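Extracellular invertase (Aspergillus kawachii, PDB 5XH8) is a family GH32 beta-fructofuranosidase (invertase) with high transfructosylation activity, which probably splits sucrose and builds fructooligosaccharides such as 1-kestose. Local coordinates at residues 232-237 against 241-246; 399-404 against 408-413; 445-450 against 475-480; 467-472 against 526-531; 488-493 against 576-581. All blocks are in the same frame, centred on the assembly; numbering follows the deposited sequence.

Contact 1 of 5, residues 232-237 against 241-246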
# COMPACT_ATOMS: atom_id res chain seq x y z
N SER A 232 14.27 -12.63 25.06
CA SER A 232 13.98 -12.85 26.45
C SER A 232 13.20 -14.16 26.53
O SER A 232 12.88 -14.79 25.50
CB SER A 232 13.18 -11.67 27.02
OG SER A 232 12.00 -11.40 26.27
N THR A 233 12.93 -14.58 27.76
CA THR A 233 12.29 -15.87 28.01
C THR A 233 11.36 -15.82 29.23
O THR A 233 11.57 -15.02 30.14
CB THR A 233 13.34 -16.97 28.18
OG1 THR A 233 12.67 -18.23 28.26
CG2 THR A 233 14.20 -16.74 29.46
N TRP A 234 10.34 -16.68 29.23
CA TRP A 234 9.49 -16.89 30.40
C TRP A 234 10.30 -17.68 31.45
O TRP A 234 10.89 -18.73 31.13
CB TRP A 234 8.24 -17.68 30.03
CG TRP A 234 7.28 -17.87 31.14
CD1 TRP A 234 6.88 -19.05 31.69
CD2 TRP A 234 6.61 -16.84 31.87
NE1 TRP A 234 5.99 -18.83 32.70
CE2 TRP A 234 5.80 -17.48 32.84
CE3 TRP A 234 6.60 -15.44 31.78
CZ2 TRP A 234 4.98 -16.76 33.73
CZ3 TRP A 234 5.78 -14.72 32.66
CH2 TRP A 234 4.98 -15.38 33.63
N GLY A 235 10.32 -17.15 32.68
CA GLY A 235 11.14 -17.75 33.76
C GLY A 235 12.61 -17.75 33.36
O GLY A 235 13.14 -16.72 32.97
N ASN A 236 13.25 -18.90 33.42
CA ASN A 236 14.66 -19.05 33.01
C ASN A 236 14.85 -19.89 31.75
O ASN A 236 15.96 -20.41 31.53
CB ASN A 236 15.45 -19.68 34.16
CG ASN A 236 14.97 -21.08 34.50
OD1 ASN A 236 14.09 -21.65 33.83
ND2 ASN A 236 15.54 -21.64 35.55
N GLY A 237 13.81 -20.04 30.93
CA GLY A 237 13.93 -20.77 29.66
C GLY A 237 13.63 -22.25 29.76
O GLY A 237 13.81 -22.97 28.80
N GLY A 241 10.25 -22.26 26.28
CA GLY A 241 11.19 -21.87 25.25
C GLY A 241 11.68 -20.47 25.48
O GLY A 241 11.98 -20.10 26.62
N ARG A 242 11.76 -19.70 24.39
CA ARG A 242 12.09 -18.29 24.45
C ARG A 242 11.09 -17.46 23.64
O ARG A 242 10.46 -17.95 22.69
CB ARG A 242 13.51 -18.02 23.95
CG ARG A 242 14.60 -18.94 24.51
CD ARG A 242 15.99 -18.37 24.23
NE ARG A 242 16.22 -17.16 25.02
CZ ARG A 242 16.68 -17.12 26.28
NH1 ARG A 242 17.00 -18.22 26.95
NH2 ARG A 242 16.82 -15.95 26.90
N TRP A 243 10.92 -16.22 24.06
CA TRP A 243 10.17 -15.23 23.30
C TRP A 243 10.91 -14.94 21.98
O TRP A 243 10.28 -14.61 20.99
CB TRP A 243 9.96 -13.95 24.10
CG TRP A 243 9.24 -14.11 25.43
CD1 TRP A 243 9.61 -13.55 26.63
CD2 TRP A 243 8.05 -14.87 25.70
NE1 TRP A 243 8.72 -13.89 27.63
CE2 TRP A 243 7.75 -14.70 27.09
CE3 TRP A 243 7.20 -15.68 24.92
CZ2 TRP A 243 6.64 -15.30 27.69
CZ3 TRP A 243 6.10 -16.28 25.53
CH2 TRP A 243 5.82 -16.09 26.90
N ALA A 244 12.24 -15.03 22.01
CA ALA A 244 13.05 -15.15 20.82
C ALA A 244 13.00 -13.87 19.97
O ALA A 244 12.80 -12.76 20.53
CB ALA A 244 12.69 -16.42 20.05
N PHE A 245 13.19 -13.98 18.66
CA PHE A 245 13.41 -12.77 17.84
C PHE A 245 12.22 -12.21 17.09
O PHE A 245 12.28 -11.11 16.56
CB PHE A 245 14.55 -13.02 16.89
CG PHE A 245 15.87 -13.24 17.58
CD1 PHE A 245 16.25 -14.50 18.03
CD2 PHE A 245 16.75 -12.17 17.78
CE1 PHE A 245 17.47 -14.70 18.65
CE2 PHE A 245 17.99 -12.37 18.40
CZ PHE A 245 18.35 -13.64 18.84
N ASN A 246 11.12 -12.97 17.04
CA ASN A 246 9.94 -12.57 16.27
C ASN A 246 8.79 -13.49 16.65
O ASN A 246 9.01 -14.67 16.85
CB ASN A 246 10.24 -12.67 14.77
CG ASN A 246 9.13 -12.10 13.92
OD1 ASN A 246 8.85 -10.90 13.98
ND2 ASN A 246 8.51 -12.94 13.12
O HOH W 1 9.23 -12.81 30.28
O HOH W 2 10.72 -20.60 29.05
O HOH W 3 9.45 -17.85 26.65
O HOH W 4 11.83 -24.54 27.21
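Ser232 and Thr233 meet Gly241, Arg242 and Trp243 through a mixture of direct and water-mediated bonds. The backbone N of Trp243 gives its hydrogen to Ser232 O at 2.8 Å, a rather bent bond of 135°. The hydroxyl of Thr233 is turned away from its own backbone N (chi1 -173°), a torsion that delivers OG1 to Gly241 O; it donates there at 2.6 Å, in the carbonyl plane. Water 2 lies within hydrogen-bonding reach of both Gly241 O and Trp234 O, 2.8 Å from each. Water 1 accepts from Trp243 NE1 at 2.9 Å and donates to Thr233 O, so the indole nitrogen is tied through this water to the opposing main chain. Water 3 takes the hydrogen of Trp234 N and sits over a face of the Trp243 indole, whereas water 4 joins Gly241 N to Gly237 O beyond the type II' turn of Trp234 to Gly237. Ser232 OG lies in the plane of the Trp243 ring at its edge, 3.2 Å from CD1, but is hydrogen-bonded to Pro229 O. The Arg242 guanidinium carries Thr233 CB over one face, 3.8 Å above its plane, and is anchored by NH2 on Asn231 O. Trp234 and Trp243 run side by side, CB of Trp234 against CZ2 of Trp243, and Trp234 NE1 bonds to Ala395 O. With most of the cross-links made by main-chain atoms and water, this irregular loop of the catalytic-domain propeller appears held in shape by solvent as much as by side chains.

Contact 2 of 5, residues 399-404 against 408-413; sequences VVSSDG and TVELQT
Val399 sits against two residues of the opposite strand: its CG1 methyl meets Val409 CG1 at 3.9 Å, the two side chains crossing at about a right angle, and its CG2 touches Leu411 CD2. With CG1 anti to the backbone N (chi1 172°), the two methyls are parted so that each finds its own partner. Ser402 CB adds to this face beside Val409. Val400, next along the strand, packs its CG1 on Gln412 CB at 3.5 Å, while its CG2 lies by the carboxylate of Glu410. The extended Glu410 side chain also passes Ser401, whose OG is 3.2 Å from Glu410 CB and makes a weak hydrogen bond to OE1.

Beneath these side chains the main chains are joined by antiparallel bonds. Val400 N reaches Glu410 O at 2.9 Å, almost straight at 168°, and Glu410 N reaches Ser401 O at 3.0 Å, so Val400 and Ser401 both stand opposite Glu410 in a beta bulge, the 401-410 pair being loose. Asp403 and Thr408 form a hydrogen-bonded pair, Asp403 N donating to Thr408 O at 2.9 Å and Thr408 N to Asp403 O at 3.0 Å. Between these, Ser402 and Val409 face each other as a non-hydrogen-bonded pair, CA atoms 4.2 Å apart. Further out, Val409 rests on Ala390 and Arg391 of helix 388-391, and Leu411 is covered by Trp397. Strand 408-418 bonds in turn to strand 366-385, which places the strand of Val399 at the outer side of this sheet. The two segments, axes at 165°, are the arms of a beta hairpin.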
# COMPACT_ATOMS: atom_id res chain seq x y z
N VAL A 399 -0.96 -21.65 41.07
CA VAL A 399 -1.78 -22.01 42.22
C VAL A 399 -3.02 -21.13 42.19
O VAL A 399 -2.89 -19.92 42.14
CB VAL A 399 -1.00 -21.78 43.55
CG1 VAL A 399 -1.91 -21.97 44.76
CG2 VAL A 399 0.22 -22.71 43.62
N VAL A 400 -4.20 -21.72 42.19
CA VAL A 400 -5.47 -20.95 42.25
C VAL A 400 -6.28 -21.13 43.55
O VAL A 400 -7.29 -20.44 43.75
CB VAL A 400 -6.40 -21.25 41.05
CG1 VAL A 400 -5.69 -20.92 39.74
CG2 VAL A 400 -6.92 -22.68 41.07
N SER A 401 -5.88 -22.08 44.40
CA SER A 401 -6.39 -22.18 45.79
C SER A 401 -5.46 -23.07 46.61
O SER A 401 -4.60 -23.76 46.06
CB SER A 401 -7.81 -22.72 45.84
OG SER A 401 -7.85 -24.02 45.31
N SER A 402 -5.65 -23.04 47.93
CA SER A 402 -4.83 -23.83 48.85
C SER A 402 -5.62 -24.27 50.08
O SER A 402 -6.54 -23.58 50.52
CB SER A 402 -3.61 -23.03 49.26
OG SER A 402 -4.00 -21.75 49.69
N ASP A 403 -5.27 -25.44 50.58
CA ASP A 403 -5.91 -26.04 51.74
C ASP A 403 -4.80 -26.32 52.75
O ASP A 403 -4.06 -27.30 52.61
CB ASP A 403 -6.66 -27.31 51.33
CG ASP A 403 -7.58 -27.85 52.43
OD1 ASP A 403 -7.44 -27.44 53.60
OD2 ASP A 403 -8.45 -28.69 52.11
N GLY A 404 -4.66 -25.42 53.72
CA GLY A 404 -3.65 -25.53 54.78
C GLY A 404 -3.81 -26.74 55.68
O GLY A 404 -2.82 -27.28 56.16
N THR A 408 -2.41 -29.01 50.76
CA THR A 408 -2.51 -29.13 49.30
C THR A 408 -2.73 -27.78 48.61
O THR A 408 -2.99 -26.76 49.26
CB THR A 408 -3.66 -30.08 48.89
OG1 THR A 408 -4.91 -29.61 49.42
CG2 THR A 408 -3.42 -31.50 49.38
N VAL A 409 -2.62 -27.80 47.28
CA VAL A 409 -3.03 -26.68 46.40
C VAL A 409 -3.83 -27.21 45.19
O VAL A 409 -3.67 -28.37 44.79
CB VAL A 409 -1.83 -25.86 45.87
CG1 VAL A 409 -1.19 -25.06 46.99
CG2 VAL A 409 -0.78 -26.74 45.20
N GLU A 410 -4.71 -26.38 44.64
CA GLU A 410 -5.27 -26.60 43.31
C GLU A 410 -4.43 -25.84 42.28
O GLU A 410 -4.19 -24.63 42.43
CB GLU A 410 -6.71 -26.13 43.23
CG GLU A 410 -7.40 -26.60 41.96
CD GLU A 410 -8.86 -26.23 41.90
OE1 GLU A 410 -9.21 -25.14 42.38
OE2 GLU A 410 -9.65 -27.04 41.38
N LEU A 411 -3.96 -26.55 41.26
CA LEU A 411 -3.20 -25.93 40.18
C LEU A 411 -4.08 -25.71 38.97
O LEU A 411 -5.10 -26.40 38.78
CB LEU A 411 -2.01 -26.79 39.78
CG LEU A 411 -0.91 -27.01 40.82
CD1 LEU A 411 0.24 -27.78 40.18
CD2 LEU A 411 -0.41 -25.69 41.42
N GLN A 412 -3.69 -24.72 38.17
CA GLN A 412 -4.36 -24.37 36.92
C GLN A 412 -3.33 -24.36 35.79
O GLN A 412 -2.21 -23.89 35.98
CB GLN A 412 -5.01 -23.00 37.06
CG GLN A 412 -5.99 -22.63 35.96
CD GLN A 412 -6.25 -21.13 35.91
OE1 GLN A 412 -5.35 -20.33 35.71
NE2 GLN A 412 -7.49 -20.77 36.09
N THR A 413 -3.74 -24.87 34.63
CA THR A 413 -2.88 -24.88 33.44
C THR A 413 -3.75 -25.00 32.19
O THR A 413 -4.99 -25.10 32.27
CB THR A 413 -1.87 -26.04 33.51
OG1 THR A 413 -0.86 -25.87 32.52
CG2 THR A 413 -2.53 -27.38 33.29

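Contact 3 of 5, residues 445-450 against 475-480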
# COMPACT_ATOMS: atom_id res chain seq x y z
N VAL A 445 10.61 -55.71 27.34
CA VAL A 445 9.76 -56.87 27.53
C VAL A 445 8.67 -56.86 26.46
O VAL A 445 7.73 -56.08 26.57
CB VAL A 445 9.11 -56.83 28.94
CG1 VAL A 445 8.20 -58.04 29.15
CG2 VAL A 445 10.18 -56.73 30.02
N PRO A 446 8.78 -57.74 25.44
CA PRO A 446 7.77 -57.77 24.38
C PRO A 446 6.34 -57.90 24.88
O PRO A 446 6.10 -58.58 25.86
CB PRO A 446 8.15 -59.02 23.57
CG PRO A 446 9.63 -59.14 23.76
CD PRO A 446 9.87 -58.71 25.18
N PHE A 447 5.41 -57.21 24.23
CA PHE A 447 3.98 -57.42 24.50
C PHE A 447 3.62 -58.82 24.03
O PHE A 447 4.21 -59.32 23.07
CB PHE A 447 3.10 -56.39 23.74
CG PHE A 447 2.92 -55.05 24.45
CD1 PHE A 447 3.86 -54.55 25.35
CD2 PHE A 447 1.80 -54.27 24.16
CE1 PHE A 447 3.66 -53.33 25.98
CE2 PHE A 447 1.61 -53.04 24.79
CZ PHE A 447 2.53 -52.57 25.70
N LYS A 448 2.66 -59.45 24.68
CA LYS A 448 2.13 -60.73 24.22
C LYS A 448 1.50 -60.59 22.85
O LYS A 448 1.61 -61.50 22.01
CB LYS A 448 1.10 -61.29 25.20
CG LYS A 448 0.81 -62.76 24.99
CD LYS A 448 -0.43 -63.22 25.73
CE LYS A 448 -0.75 -64.68 25.42
NZ LYS A 448 -2.16 -64.98 25.80
N ARG A 449 0.83 -59.46 22.63
CA ARG A 449 0.27 -59.14 21.32
C ARG A 449 0.62 -57.69 20.91
O ARG A 449 0.59 -56.78 21.72
CB ARG A 449 -1.23 -59.33 21.35
CG ARG A 449 -1.88 -59.24 20.00
CD ARG A 449 -3.37 -59.19 20.17
NE ARG A 449 -4.04 -58.79 18.95
CZ ARG A 449 -5.36 -58.69 18.82
NH1 ARG A 449 -6.16 -58.96 19.85
NH2 ARG A 449 -5.88 -58.31 17.66
N SER A 450 0.98 -57.51 19.65
CA SER A 450 1.32 -56.21 19.11
C SER A 450 0.39 -55.98 17.94
O SER A 450 -0.16 -56.95 17.38
CB SER A 450 2.76 -56.18 18.64
OG SER A 450 3.65 -56.01 19.72
N SER A 475 11.56 -44.91 31.87
CA SER A 475 10.55 -45.92 31.59
C SER A 475 9.55 -45.47 30.52
O SER A 475 9.14 -44.30 30.48
CB SER A 475 9.82 -46.31 32.88
OG SER A 475 10.70 -46.33 34.01
N GLY A 476 9.14 -46.40 29.66
CA GLY A 476 8.11 -46.15 28.69
C GLY A 476 7.85 -47.34 27.80
O GLY A 476 7.68 -48.46 28.30
N PHE A 477 7.80 -47.11 26.49
CA PHE A 477 7.55 -48.17 25.53
C PHE A 477 8.49 -48.08 24.36
O PHE A 477 8.99 -47.02 24.01
CB PHE A 477 6.11 -48.14 25.03
CG PHE A 477 5.09 -48.27 26.10
CD1 PHE A 477 4.62 -49.52 26.50
CD2 PHE A 477 4.57 -47.13 26.72
CE1 PHE A 477 3.68 -49.63 27.50
CE2 PHE A 477 3.62 -47.25 27.72
CZ PHE A 477 3.17 -48.50 28.12
N GLN A 478 8.72 -49.24 23.76
CA GLN A 478 9.43 -49.36 22.52
C GLN A 478 8.37 -49.72 21.48
O GLN A 478 7.60 -50.64 21.69
CB GLN A 478 10.50 -50.45 22.63
CG GLN A 478 11.51 -50.40 21.51
CD GLN A 478 12.53 -51.53 21.59
OE1 GLN A 478 12.24 -52.67 21.23
NE2 GLN A 478 13.72 -51.20 22.03
N ILE A 479 8.32 -48.97 20.39
CA ILE A 479 7.28 -49.17 19.36
C ILE A 479 7.91 -49.27 18.00
O ILE A 479 9.08 -48.96 17.83
CB ILE A 479 6.23 -48.02 19.37
CG1 ILE A 479 6.89 -46.66 19.05
CG2 ILE A 479 5.52 -47.97 20.72
CD1 ILE A 479 5.89 -45.52 18.88
N LEU A 480 7.10 -49.68 17.02
CA LEU A 480 7.54 -49.79 15.63
C LEU A 480 8.87 -50.59 15.54
O LEU A 480 9.85 -50.15 14.91
CB LEU A 480 7.67 -48.38 15.01
CG LEU A 480 6.38 -47.54 14.96
CD1 LEU A 480 6.67 -46.06 14.67
CD2 LEU A 480 5.41 -48.13 13.95
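The backbone of 445-450 leaves its short strand after Pro446 and turns away as a loop, while 475-479 continues as a strand that turns a corner at Leu480, and the two chains exchange no hydrogen bond. What joins them is one aromatic pair, Phe447 and Phe477, both of them buried. The CZ atom of Phe447 approaches Phe477 CE1 at 3.6 Å, and Phe477 CD1 lies 3.8 Å from the same Phe447 CZ. From the side of Phe447 the partner atom CE1 arrives in the plane of the ring at its edge. The planes stand at 80° and the centroids are 6.0 Å apart, yet neither ring lies over the face of the other, so this is a rim-to-rim meeting of nearly perpendicular rings and not a T-shaped stack. In Phe477, CG stands anti to the carbonyl carbon (chi1 -58°), which swings its ring toward Phe447, and the two side chains cross at about a right angle. The contact is purely apolar and small, with 73 Å² buried in all, and rests on CE1 and CZ of Phe447 and the CD1-CE1 side of Phe477.

Further aromatic neighbours continue the cluster. Phe447 also meets the ring of Phe577, and Phe477 packs edge-to-face with Phe587. In the six-stranded antiparallel sheet of the C-terminal domain, strand 574-580 runs between strands 444-446 and 474-481 and bonds to each through its main chain. The phenylalanines reach across that middle strand; Val590 of strand 585-594 in the second sheet lies against both, and Glu434 of strand 430-439 against Phe447, as in the core of a beta sandwich.

Contact 4 of 5, residues 467-472 against 526-531; sequences SARGSG and LFDVLN
Arg469 sends its guanidinium to the chain around Leu526, gripping Leu526 O end-on with two nitrogens and joining two chain connections that pass from one sheet of the C-terminal beta sandwich to the other. NH1 lies 2.8 Å from Leu526 O and NH2 2.9 Å from it, and the oxygen is within 1° of the guanidinium plane for both. One carbonyl thus takes two hydrogens, which fixes the rotation of the group. The Arg469 chain is bent at chi2 and chi3, folding the guanidinium back toward the other segment. NH2 has a second partner, Asp528 OD1, at 3.0 Å in a salt bridge. The planes of guanidinium and carboxylate stand at 85°, and OD1 is met from above its carboxylate plane. The other oxygen, OD2, makes a weak bond to Asn387 ND2. Leu389 of helix 388-391 touches both charged side chains, and Ile537 lies against them from strand 534-547. Arg469 occupies the second position of a type II turn from Ala468 to Ser471. There, Ala468 O accepts from Ser471 N at 3.0 Å and from Ser471 OG at 2.7 Å, the two donors reaching it from the same face of its plane.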
# COMPACT_ATOMS: atom_id res chain seq x y z
N SER A 467 11.09 -42.78 45.37
CA SER A 467 12.52 -42.77 45.02
C SER A 467 12.85 -42.48 43.55
O SER A 467 14.01 -42.22 43.24
CB SER A 467 13.17 -44.10 45.41
OG SER A 467 12.47 -45.18 44.83
N ALA A 468 11.87 -42.55 42.65
CA ALA A 468 12.09 -42.19 41.23
C ALA A 468 12.48 -40.71 41.07
O ALA A 468 13.32 -40.38 40.23
CB ALA A 468 10.86 -42.52 40.38
N ARG A 469 11.90 -39.85 41.91
CA ARG A 469 12.18 -38.41 41.91
C ARG A 469 13.69 -38.12 41.93
O ARG A 469 14.43 -38.74 42.67
CB ARG A 469 11.50 -37.75 43.13
CG ARG A 469 11.58 -36.23 43.21
CD ARG A 469 10.59 -35.55 42.30
NE ARG A 469 9.18 -35.81 42.60
CZ ARG A 469 8.15 -35.48 41.80
NH1 ARG A 469 8.35 -34.86 40.64
NH2 ARG A 469 6.90 -35.78 42.16
N GLY A 470 14.14 -37.21 41.06
CA GLY A 470 15.55 -36.86 40.95
C GLY A 470 16.51 -37.97 40.53
O GLY A 470 17.72 -37.75 40.59
N SER A 471 16.01 -39.12 40.10
CA SER A 471 16.85 -40.30 39.83
C SER A 471 17.12 -40.47 38.35
O SER A 471 16.60 -39.72 37.51
CB SER A 471 16.16 -41.56 40.34
OG SER A 471 15.25 -42.06 39.37
N GLY A 472 17.90 -41.51 38.03
CA GLY A 472 18.23 -41.87 36.65
C GLY A 472 17.24 -42.81 35.97
O GLY A 472 17.58 -43.42 34.96
N LEU A 526 5.51 -34.19 36.91
CA LEU A 526 4.56 -35.02 37.65
C LEU A 526 4.69 -34.54 39.09
O LEU A 526 5.76 -34.65 39.70
CB LEU A 526 4.95 -36.51 37.51
CG LEU A 526 4.91 -37.03 36.06
CD1 LEU A 526 5.45 -38.46 35.93
CD2 LEU A 526 3.48 -36.95 35.53
N PHE A 527 3.62 -33.94 39.61
CA PHE A 527 3.66 -33.32 40.94
C PHE A 527 3.45 -34.38 42.03
O PHE A 527 3.06 -35.53 41.74
CB PHE A 527 2.56 -32.27 41.09
CG PHE A 527 2.65 -31.15 40.11
CD1 PHE A 527 3.46 -30.04 40.36
CD2 PHE A 527 1.89 -31.17 38.93
CE1 PHE A 527 3.52 -28.99 39.46
CE2 PHE A 527 1.96 -30.12 38.02
CZ PHE A 527 2.77 -29.03 38.29
N ASP A 528 3.69 -33.99 43.28
CA ASP A 528 3.30 -34.84 44.42
C ASP A 528 1.83 -34.58 44.67
O ASP A 528 1.41 -33.42 44.73
CB ASP A 528 4.18 -34.55 45.63
CG ASP A 528 5.62 -34.95 45.39
OD1 ASP A 528 5.85 -36.07 44.91
OD2 ASP A 528 6.53 -34.16 45.67
N VAL A 529 1.06 -35.66 44.80
CA VAL A 529 -0.39 -35.61 44.88
C VAL A 529 -0.87 -36.40 46.12
O VAL A 529 -0.19 -37.32 46.57
CB VAL A 529 -0.99 -36.18 43.58
CG1 VAL A 529 -2.50 -36.24 43.61
CG2 VAL A 529 -0.54 -35.33 42.39
N LEU A 530 -2.03 -36.03 46.66
CA LEU A 530 -2.60 -36.63 47.86
C LEU A 530 -3.98 -37.22 47.58
O LEU A 530 -4.89 -36.50 47.18
CB LEU A 530 -2.70 -35.56 48.95
CG LEU A 530 -2.84 -36.05 50.39
CD1 LEU A 530 -1.45 -36.37 50.94
CD2 LEU A 530 -3.56 -35.02 51.25
N ASN A 531 -4.14 -38.53 47.77
CA ASN A 531 -5.43 -39.22 47.59
C ASN A 531 -5.57 -40.32 48.62
O ASN A 531 -4.65 -41.11 48.81
CB ASN A 531 -5.54 -39.81 46.20
CG ASN A 531 -6.01 -38.80 45.17
OD1 ASN A 531 -7.21 -38.64 44.95
ND2 ASN A 531 -5.07 -38.11 44.53

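Contact 5 of 5, residues 488-493 against 576-581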
# COMPACT_ATOMS: atom_id res chain seq x y z
N THR A 488 11.81 -45.58 20.70
CA THR A 488 11.57 -45.63 22.14
C THR A 488 11.06 -44.29 22.64
O THR A 488 11.65 -43.25 22.35
CB THR A 488 12.83 -46.07 22.91
OG1 THR A 488 13.32 -47.25 22.29
CG2 THR A 488 12.49 -46.41 24.32
N VAL A 489 9.95 -44.35 23.36
CA VAL A 489 9.30 -43.19 23.93
C VAL A 489 9.30 -43.42 25.43
O VAL A 489 8.72 -44.41 25.89
CB VAL A 489 7.82 -43.07 23.46
CG1 VAL A 489 7.13 -41.91 24.16
CG2 VAL A 489 7.76 -42.91 21.95
N TYR A 490 9.91 -42.52 26.20
CA TYR A 490 10.01 -42.75 27.65
C TYR A 490 9.98 -41.50 28.49
O TYR A 490 10.29 -40.42 28.01
CB TYR A 490 11.28 -43.56 27.93
CG TYR A 490 12.58 -42.89 27.55
CD1 TYR A 490 13.14 -43.06 26.28
CD2 TYR A 490 13.29 -42.13 28.47
CE1 TYR A 490 14.36 -42.50 25.95
CE2 TYR A 490 14.50 -41.54 28.14
CZ TYR A 490 15.03 -41.73 26.88
OH TYR A 490 16.22 -41.15 26.57
N TYR A 491 9.55 -41.64 29.75
CA TYR A 491 9.68 -40.59 30.75
C TYR A 491 11.01 -40.73 31.48
O TYR A 491 11.47 -41.83 31.76
CB TYR A 491 8.53 -40.61 31.75
CG TYR A 491 8.52 -39.37 32.62
CD1 TYR A 491 8.00 -38.16 32.13
CD2 TYR A 491 9.05 -39.38 33.91
CE1 TYR A 491 8.01 -37.01 32.90
CE2 TYR A 491 9.06 -38.23 34.70
CZ TYR A 491 8.53 -37.04 34.20
OH TYR A 491 8.55 -35.89 34.96
N GLN A 492 11.60 -39.59 31.79
CA GLN A 492 12.91 -39.47 32.40
C GLN A 492 12.78 -38.46 33.54
O GLN A 492 12.43 -37.29 33.31
CB GLN A 492 13.84 -38.97 31.31
CG GLN A 492 15.28 -38.74 31.69
CD GLN A 492 16.12 -38.41 30.48
OE1 GLN A 492 16.24 -37.26 30.08
NE2 GLN A 492 16.71 -39.43 29.89
N PHE A 493 13.03 -38.90 34.79
CA PHE A 493 12.96 -37.98 35.94
C PHE A 493 14.11 -37.00 36.06
O PHE A 493 13.90 -35.93 36.60
CB PHE A 493 12.79 -38.72 37.28
CG PHE A 493 11.38 -39.13 37.55
CD1 PHE A 493 10.91 -40.35 37.11
CD2 PHE A 493 10.52 -38.29 38.24
CE1 PHE A 493 9.61 -40.74 37.35
CE2 PHE A 493 9.21 -38.67 38.48
CZ PHE A 493 8.76 -39.90 38.04
N SER A 576 6.96 -53.09 23.03
CA SER A 576 7.49 -53.67 24.26
C SER A 576 7.47 -52.65 25.38
O SER A 576 7.62 -51.44 25.12
CB SER A 576 8.93 -54.11 24.05
OG SER A 576 8.96 -55.09 23.03
N PHE A 577 7.31 -53.13 26.62
CA PHE A 577 7.61 -52.33 27.81
C PHE A 577 9.09 -52.02 27.78
O PHE A 577 9.88 -52.82 27.26
CB PHE A 577 7.29 -53.06 29.13
CG PHE A 577 5.85 -53.46 29.28
CD1 PHE A 577 4.93 -52.57 29.81
CD2 PHE A 577 5.41 -54.71 28.87
CE1 PHE A 577 3.59 -52.93 29.93
CE2 PHE A 577 4.07 -55.07 28.98
CZ PHE A 577 3.16 -54.17 29.51
N PHE A 578 9.47 -50.87 28.30
CA PHE A 578 10.87 -50.50 28.41
C PHE A 578 11.10 -49.87 29.77
O PHE A 578 10.29 -49.07 30.23
CB PHE A 578 11.27 -49.51 27.31
CG PHE A 578 12.51 -48.73 27.64
CD1 PHE A 578 13.77 -49.30 27.52
CD2 PHE A 578 12.42 -47.43 28.11
CE1 PHE A 578 14.91 -48.59 27.83
CE2 PHE A 578 13.56 -46.70 28.43
CZ PHE A 578 14.81 -47.28 28.29
N HIS A 579 12.22 -50.23 30.39
CA HIS A 579 12.61 -49.70 31.71
C HIS A 579 14.12 -49.90 31.85
O HIS A 579 14.64 -50.97 31.50
CB HIS A 579 11.82 -50.43 32.80
CG HIS A 579 12.26 -50.10 34.19
ND1 HIS A 579 12.33 -48.81 34.67
CD2 HIS A 579 12.66 -50.90 35.21
CE1 HIS A 579 12.76 -48.83 35.92
NE2 HIS A 579 12.97 -50.08 36.27
N ASN A 580 14.84 -48.87 32.30
CA ASN A 580 16.32 -48.92 32.30
C ASN A 580 16.93 -49.56 33.56
O ASN A 580 18.14 -49.56 33.73
CB ASN A 580 16.93 -47.53 32.06
CG ASN A 580 16.74 -46.60 33.23
OD1 ASN A 580 15.83 -46.77 34.05
ND2 ASN A 580 17.56 -45.56 33.30
N GLY A 581 16.08 -50.06 34.45
CA GLY A 581 16.54 -50.75 35.63
C GLY A 581 16.73 -49.87 36.84
O GLY A 581 16.87 -50.40 37.93
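The ring of Phe578 has Thr488 CG2 over one face, 3.9 Å above the plane and offset toward the rim. The methyl is 4.2 Å from the ring centroid and 20° off the normal, a CH-pi contact. It gets there because CG2 of Thr488 stands anti to the backbone N while OG1 lies beside that nitrogen (chi1 -50°). Tyr490 adds a second neighbour: its CB is 3.9 Å from Phe578 CE2, and Tyr490 CG is 4.0 Å from the same carbon. The two aromatic rings lie obliquely, planes at 56° and centroids 5.8 Å apart. Thr488 and Phe578 cross at about a right angle. No hydrogen bond crosses between the segments, and the three side chains, all partly exposed, bury little surface together.

Lys474 touches both Tyr490 and Phe578, and Gln478 lies against Thr488, so strand 474-481 underlies the contact. That strand runs between the other two in the antiparallel sheet: Val489 and Tyr491 bond to it through their main chains on one side, and Ser576 bonds to Gln478 on the other. Thr488, Tyr490 and Phe578 therefore span the middle strand along one face of the sheet.

Overall arrangement
Contacts 1 and 2 come first along the chain, contact 1 in a loop of the GH32 N-terminal domain and contact 2 in a later hairpin, paired onto strand 366-385, their centres about 26 Å apart. Contacts 3, 4 and 5 all belong to the C-terminal domain. Contacts 3 and 5, with centres about 10 Å apart, lie in one sheet, where strand 474-481 of contact 3 runs between strands 487-492 and 574-580 of contact 5; the segments of contact 4 alternate along the chain with those of both. Contact 4 is the bridge between regions: Phe527 packs on Leu411 of contact 2, and Gly472 O meets Asn580 ND2 of contact 5. The hairpin of contact 2 is thereby fastened to the C-terminal sandwich.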